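Long-range contact in 4-alpha-glucanotransferase (Corynebacterium glutamicum, PDB 5B68), which is an amylomaltase of the 4-alpha-glucanotransferase family, built on a TIM-barrel domain with a beta-sandwich domain towards its N-terminus: residues Leu236-Asn244 with Glu320-Trp330. Numbering follows the deposited sequence.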
ATOM      1  N   LEU A 236       4.123  -2.046  -8.424  1.00 29.60           N
ATOM      2  CA  LEU A 236       3.240  -2.698  -9.430  1.00 27.43           C
ATOM      3  C   LEU A 236       3.317  -4.199  -9.290  1.00 23.05           C
ATOM      4  O   LEU A 236       3.794  -4.893 -10.186  1.00 26.94           O
ATOM      5  CB  LEU A 236       3.560  -2.214 -10.843  1.00 30.75           C
ATOM      6  CG  LEU A 236       2.406  -2.389 -11.853  1.00 30.00           C
ATOM      7  CD1 LEU A 236       1.170  -1.586 -11.457  1.00 31.42           C
ATOM      8  CD2 LEU A 236       2.886  -1.918 -13.203  1.00 34.34           C
ATOM      9  N   PRO A 237       2.821  -4.701  -8.162  1.00 21.49           N
ATOM     10  CA  PRO A 237       2.893  -6.143  -7.881  1.00 20.25           C
ATOM     11  C   PRO A 237       1.753  -6.860  -8.580  1.00 20.58           C
ATOM     12  O   PRO A 237       0.893  -6.205  -9.181  1.00 21.38           O
ATOM     13  CB  PRO A 237       2.689  -6.190  -6.380  1.00 21.76           C
ATOM     14  CG  PRO A 237       1.700  -5.065  -6.146  1.00 21.20           C
ATOM     15  CD  PRO A 237       2.231  -3.962  -7.011  1.00 21.35           C
ATOM     16  N   THR A 238       1.766  -8.164  -8.491  1.00 20.54           N
ATOM     17  CA  THR A 238       0.719  -9.026  -9.138  1.00 22.02           C
ATOM     18  C   THR A 238      -0.460  -9.241  -8.197  1.00 20.98           C
ATOM     19  O   THR A 238      -1.581  -9.557  -8.644  1.00 21.76           O
ATOM     20  CB  THR A 238       1.336 -10.374  -9.647  1.00 21.43           C
ATOM     21  OG1 THR A 238       0.601 -10.852 -10.807  1.00 21.77           O
ATOM     22  CG2 THR A 238       1.367 -11.397  -8.608  1.00 21.52           C
ATOM     23  N   THR A 239      -0.265  -8.984  -6.919  1.00 17.68           N
ATOM     24  CA  THR A 239      -1.301  -9.162  -5.898  1.00 18.57           C
ATOM     25  C   THR A 239      -0.897  -8.156  -4.823  1.00 22.20           C
ATOM     26  O   THR A 239       0.293  -7.765  -4.763  1.00 21.00           O
ATOM     27  CB  THR A 239      -1.316 -10.606  -5.342  1.00 21.59           C
ATOM     28  OG1 THR A 239      -2.265 -10.774  -4.273  1.00 19.03           O
ATOM     29  CG2 THR A 239       0.098 -11.128  -4.836  1.00 23.98           C
ATOM     30  N   ARG A 240      -1.830  -7.739  -3.982  1.00 19.45           N
ATOM     31  CA  ARG A 240      -1.486  -7.016  -2.776  1.00 19.40           C
ATOM     32  C   ARG A 240      -1.623  -7.892  -1.511  1.00 19.47           C
ATOM     33  O   ARG A 240      -1.459  -7.433  -0.355  1.00 21.42           O
ATOM     34  CB  ARG A 240      -2.323  -5.749  -2.661  1.00 19.58           C
ATOM     35  CG  ARG A 240      -1.951  -4.790  -3.755  1.00 20.77           C
ATOM     36  CD  ARG A 240      -2.538  -3.449  -3.535  1.00 20.77           C
ATOM     37  NE  ARG A 240      -4.007  -3.443  -3.503  1.00 22.96           N
ATOM     38  CZ  ARG A 240      -4.719  -2.518  -2.862  1.00 25.16           C
ATOM     39  NH1 ARG A 240      -6.066  -2.561  -2.934  1.00 25.30           N
ATOM     40  NH2 ARG A 240      -4.103  -1.535  -2.157  1.00 20.96           N
ATOM     41  N   ARG A 241      -1.927  -9.154  -1.682  1.00 18.99           N
ATOM     42  CA  ARG A 241      -2.103 -10.021  -0.545  1.00 19.38           C
ATOM     43  C   ARG A 241      -0.857 -10.864  -0.280  1.00 19.72           C
ATOM     44  O   ARG A 241      -0.330 -10.857   0.787  1.00 19.20           O
ATOM     45  CB  ARG A 241      -3.259 -10.952  -0.781  1.00 20.35           C
ATOM     46  CG  ARG A 241      -3.553 -11.884   0.373  1.00 21.29           C
ATOM     47  CD  ARG A 241      -4.837 -12.675   0.289  1.00 20.26           C
ATOM     48  NE  ARG A 241      -4.831 -13.710   1.276  1.00 23.46           N
ATOM     49  CZ  ARG A 241      -5.767 -14.658   1.381  1.00 26.39           C
ATOM     50  NH1 ARG A 241      -5.569 -15.632   2.247  1.00 24.10           N
ATOM     51  NH2 ARG A 241      -6.882 -14.652   0.601  1.00 22.54           N
ATOM     52  N   PHE A 242      -0.456 -11.620  -1.280  1.00 18.78           N
ATOM     53  CA  PHE A 242       0.646 -12.536  -1.132  1.00 19.36           C
ATOM     54  C   PHE A 242       2.009 -11.894  -1.291  1.00 19.34           C
ATOM     55  O   PHE A 242       2.111 -10.790  -1.741  1.00 19.45           O
ATOM     56  CB  PHE A 242       0.429 -13.747  -2.013  1.00 19.61           C
ATOM     57  CG  PHE A 242      -0.850 -14.430  -1.708  1.00 18.61           C
ATOM     58  CD1 PHE A 242      -0.951 -15.228  -0.611  1.00 19.91           C
ATOM     59  CD2 PHE A 242      -1.962 -14.188  -2.462  1.00 21.46           C
ATOM     60  CE1 PHE A 242      -2.137 -15.831  -0.298  1.00 24.14           C
ATOM     61  CE2 PHE A 242      -3.153 -14.781  -2.158  1.00 24.15           C
ATOM     62  CZ  PHE A 242      -3.235 -15.605  -1.075  1.00 21.47           C
ATOM     63  N   ILE A 243       3.035 -12.618  -0.876  1.00 18.74           N
ATOM     64  CA  ILE A 243       4.372 -12.048  -0.643  1.00 21.10           C
ATOM     65  C   ILE A 243       5.370 -12.525  -1.690  1.00 20.17           C
ATOM     66  O   ILE A 243       5.296 -13.683  -2.136  1.00 20.23           O
ATOM     67  CB  ILE A 243       4.880 -12.488   0.725  1.00 22.59           C
ATOM     68  CG1 ILE A 243       3.878 -12.162   1.855  1.00 22.94           C
ATOM     69  CG2 ILE A 243       6.270 -11.941   1.043  1.00 22.27           C
ATOM     70  CD1 ILE A 243       3.569 -10.710   2.022  1.00 29.78           C
ATOM     71  N   ASN A 244       6.323 -11.656  -2.050  1.00 19.76           N
ATOM     72  CA  ASN A 244       7.289 -11.961  -3.127  1.00 18.23           C
ATOM     73  C   ASN A 244       8.309 -12.993  -2.575  1.00 19.14           C
ATOM     74  O   ASN A 244       9.075 -12.701  -1.695  1.00 17.73           O
ATOM     75  CB  ASN A 244       8.008 -10.689  -3.574  1.00 18.75           C
ATOM     76  CG  ASN A 244       8.737 -10.865  -4.865  1.00 20.00           C
ATOM     77  OD1 ASN A 244       9.114 -11.977  -5.196  1.00 21.73           O
ATOM     78  ND2 ASN A 244       8.923  -9.790  -5.615  1.00 21.44           N
ATOM     79  N   GLU A 320      -5.282 -19.738   5.316  1.00 25.06           N
ATOM     80  CA  GLU A 320      -5.299 -18.827   4.171  1.00 25.15           C
ATOM     81  C   GLU A 320      -6.399 -19.120   3.154  1.00 25.65           C
ATOM     82  O   GLU A 320      -6.772 -18.279   2.351  1.00 24.18           O
ATOM     83  CB  GLU A 320      -3.913 -18.790   3.466  1.00 23.88           C
ATOM     84  CG  GLU A 320      -2.823 -18.315   4.409  1.00 23.94           C
ATOM     85  CD  GLU A 320      -3.001 -16.885   4.843  1.00 24.51           C
ATOM     86  OE1 GLU A 320      -2.565 -16.580   5.964  1.00 25.65           O
ATOM     87  OE2 GLU A 320      -3.526 -16.047   4.067  1.00 26.51           O
ATOM     88  N   GLY A 321      -6.932 -20.341   3.182  1.00 26.82           N
ATOM     89  CA  GLY A 321      -8.128 -20.609   2.424  1.00 23.51           C
ATOM     90  C   GLY A 321      -8.019 -20.534   0.947  1.00 25.30           C
ATOM     91  O   GLY A 321      -6.920 -20.694   0.330  1.00 21.97           O
ATOM     92  N   GLN A 322      -9.138 -20.239   0.320  1.00 22.40           N
ATOM     93  CA  GLN A 322      -9.188 -20.403  -1.093  1.00 21.35           C
ATOM     94  C   GLN A 322      -8.375 -19.385  -1.877  1.00 22.88           C
ATOM     95  O   GLN A 322      -7.914 -19.693  -2.998  1.00 22.34           O
ATOM     96  CB  GLN A 322     -10.638 -20.361  -1.569  1.00 24.15           C
ATOM     97  CG  GLN A 322     -10.891 -20.702  -3.040  1.00 26.18           C
ATOM     98  CD  GLN A 322     -10.521 -22.139  -3.356  1.00 30.15           C
ATOM     99  OE1 GLN A 322      -9.902 -22.441  -4.362  1.00 34.75           O
ATOM    100  NE2 GLN A 322     -10.866 -23.008  -2.477  1.00 28.47           N
ATOM    101  N   GLY A 323      -8.225 -18.177  -1.349  1.00 19.82           N
ATOM    102  CA  GLY A 323      -7.436 -17.177  -2.066  1.00 20.96           C
ATOM    103  C   GLY A 323      -6.007 -17.686  -2.251  1.00 17.27           C
ATOM    104  O   GLY A 323      -5.379 -17.316  -3.239  1.00 21.12           O
ATOM    105  N   LEU A 324      -5.463 -18.406  -1.276  1.00 20.19           N
ATOM    106  CA  LEU A 324      -4.076 -19.011  -1.415  1.00 22.00           C
ATOM    107  C   LEU A 324      -4.026 -19.973  -2.592  1.00 20.77           C
ATOM    108  O   LEU A 324      -3.163 -19.917  -3.452  1.00 20.32           O
ATOM    109  CB  LEU A 324      -3.614 -19.709  -0.138  1.00 21.15           C
ATOM    110  CG  LEU A 324      -2.229 -20.357  -0.267  1.00 22.06           C
ATOM    111  CD1 LEU A 324      -1.188 -19.294  -0.732  1.00 23.40           C
ATOM    112  CD2 LEU A 324      -1.902 -20.987   1.021  1.00 23.22           C
ATOM    113  N   ILE A 325      -5.005 -20.866  -2.623  1.00 21.51           N
ATOM    114  CA  ILE A 325      -5.046 -21.861  -3.711  1.00 20.95           C
ATOM    115  C   ILE A 325      -5.204 -21.188  -5.042  1.00 21.13           C
ATOM    116  O   ILE A 325      -4.530 -21.577  -5.980  1.00 22.37           O
ATOM    117  CB  ILE A 325      -6.242 -22.805  -3.496  1.00 21.39           C
ATOM    118  CG1 ILE A 325      -6.025 -23.595  -2.237  1.00 26.20           C
ATOM    119  CG2 ILE A 325      -6.423 -23.712  -4.722  1.00 25.10           C
ATOM    120  CD1 ILE A 325      -7.245 -24.327  -1.713  1.00 26.53           C
ATOM    121  N   ASP A 326      -6.060 -20.122  -5.147  1.00 20.98           N
ATOM    122  CA  ASP A 326      -6.236 -19.377  -6.381  1.00 21.43           C
ATOM    123  C   ASP A 326      -4.956 -18.685  -6.880  1.00 21.20           C
ATOM    124  O   ASP A 326      -4.610 -18.725  -8.071  1.00 21.83           O
ATOM    125  CB  ASP A 326      -7.349 -18.312  -6.280  1.00 24.53           C
ATOM    126  CG  ASP A 326      -8.760 -18.908  -6.043  1.00 30.32           C
ATOM    127  OD1 ASP A 326      -8.974 -20.106  -6.269  1.00 26.68           O
ATOM    128  OD2 ASP A 326      -9.615 -18.123  -5.592  1.00 30.39           O
ATOM    129  N   PHE A 327      -4.266 -18.005  -5.949  1.00 20.91           N
ATOM    130  CA  PHE A 327      -3.023 -17.332  -6.278  1.00 21.26           C
ATOM    131  C   PHE A 327      -1.979 -18.397  -6.816  1.00 21.79           C
ATOM    132  O   PHE A 327      -1.335 -18.193  -7.829  1.00 24.47           O
ATOM    133  CB  PHE A 327      -2.435 -16.678  -5.031  1.00 21.63           C
ATOM    134  CG  PHE A 327      -1.026 -16.176  -5.247  1.00 21.10           C
ATOM    135  CD1 PHE A 327      -0.829 -15.100  -6.035  1.00 21.78           C
ATOM    136  CD2 PHE A 327       0.058 -16.798  -4.641  1.00 22.88           C
ATOM    137  CE1 PHE A 327       0.449 -14.611  -6.244  1.00 22.06           C
ATOM    138  CE2 PHE A 327       1.323 -16.317  -4.850  1.00 22.43           C
ATOM    139  CZ  PHE A 327       1.511 -15.250  -5.664  1.00 21.57           C
ATOM    140  N   ALA A 328      -1.840 -19.458  -6.072  1.00 20.77           N
ATOM    141  CA  ALA A 328      -0.841 -20.507  -6.341  1.00 21.82           C
ATOM    142  C   ALA A 328      -1.166 -21.226  -7.672  1.00 25.24           C
ATOM    143  O   ALA A 328      -0.275 -21.570  -8.414  1.00 25.10           O
ATOM    144  CB  ALA A 328      -0.801 -21.489  -5.217  1.00 19.24           C
ATOM    145  N   THR A 329      -2.447 -21.395  -7.953  1.00 22.22           N
ATOM    146  CA  THR A 329      -2.871 -22.033  -9.210  1.00 22.34           C
ATOM    147  C   THR A 329      -2.552 -21.120 -10.381  1.00 22.95           C
ATOM    148  O   THR A 329      -2.074 -21.569 -11.405  1.00 23.85           O
ATOM    149  CB  THR A 329      -4.366 -22.372  -9.189  1.00 23.88           C
ATOM    150  OG1 THR A 329      -4.643 -23.240  -8.084  1.00 23.79           O
ATOM    151  CG2 THR A 329      -4.793 -22.976 -10.523  1.00 26.53           C
ATOM    152  N   TRP A 330      -2.796 -19.818 -10.239  1.00 24.10           N
ATOM    153  CA  TRP A 330      -2.424 -18.833 -11.209  1.00 21.82           C
ATOM    154  C   TRP A 330      -0.902 -18.897 -11.452  1.00 23.30           C
ATOM    155  O   TRP A 330      -0.478 -18.845 -12.617  1.00 26.06           O
ATOM    156  CB  TRP A 330      -2.857 -17.400 -10.801  1.00 21.57           C
ATOM    157  CG  TRP A 330      -2.432 -16.331 -11.739  1.00 24.98           C
ATOM    158  CD1 TRP A 330      -3.134 -15.815 -12.763  1.00 28.71           C
ATOM    159  CD2 TRP A 330      -1.170 -15.628 -11.719  1.00 26.26           C
ATOM    160  NE1 TRP A 330      -2.374 -14.857 -13.425  1.00 31.57           N
ATOM    161  CE2 TRP A 330      -1.172 -14.738 -12.793  1.00 27.05           C
ATOM    162  CE3 TRP A 330      -0.052 -15.682 -10.882  1.00 30.74           C
ATOM    163  CZ2 TRP A 330      -0.080 -13.899 -13.080  1.00 30.10           C
ATOM    164  CZ3 TRP A 330       1.060 -14.827 -11.178  1.00 32.85           C
ATOM    165  CH2 TRP A 330       1.017 -13.974 -12.250  1.00 30.01           C
TER
HETATM  166  O   HOH W   1      -8.958 -16.722   0.938  1.00 23.51           O
HETATM  167  O   HOH W   2      -2.211 -14.311   2.602  1.00 29.18           O
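Arg241 and Glu320 make the polar part of this contact. Extended from CG to NE, the arginine passes the glutamate in the opposite direction and grips it through a single nitrogen: Arg241 NH1 makes a salt bridge to Glu320 OE2 at 2.8 Å and donates a hydrogen bond to Glu320 O at 2.9 Å. The carboxylate oxygen sits in the guanidinium plane but is met on its anti side, the two planes standing 54° apart; the carbonyl oxygen is taken on a lone pair. Two waters at the guanidinium edge fill out the network. One links Arg241 NE to Glu320 OE2, while the other accepts from Arg241 NH2 and from Gly323 N and donates to Glu320 O, at the kink of helix 307-338 where the N of Gly323 has no bond to the preceding turn. Beyond the pair, both side chains touch Thr449 on helix 441-452.

The loop 236-244 follows strand 215-218 of the parallel TIM-barrel sheet, and the helix belongs to the largely helical region inserted before the next barrel strand, 382-387.

Aromatic packing dominates the rest. The rings of Phe242 and Phe327 form an offset stack with centroids 4.7 Å apart and planes at 19°, and Phe242 CB adds a CH-pi contact over the centre of the Phe327 face. Arg241 CG lies over the centre of one face of the Phe242 ring. The far end of that ring reaches the helix backbone, with Phe242 CZ 3.5 Å from Leu324 CA. Phe242 CE1 lies 3.6 Å from Leu324 CD1.

Thr238 and Thr239 meet the aromatic rings of the helix. Thr239 CG2 packs 3.8 Å from Phe327 CE1, while its OG1, bonded to Asp397, accepts from Arg241 N in an ST turn. Thr238 OG1, held by Ala396 N, approaches Trp330 CH2 at 3.5 Å.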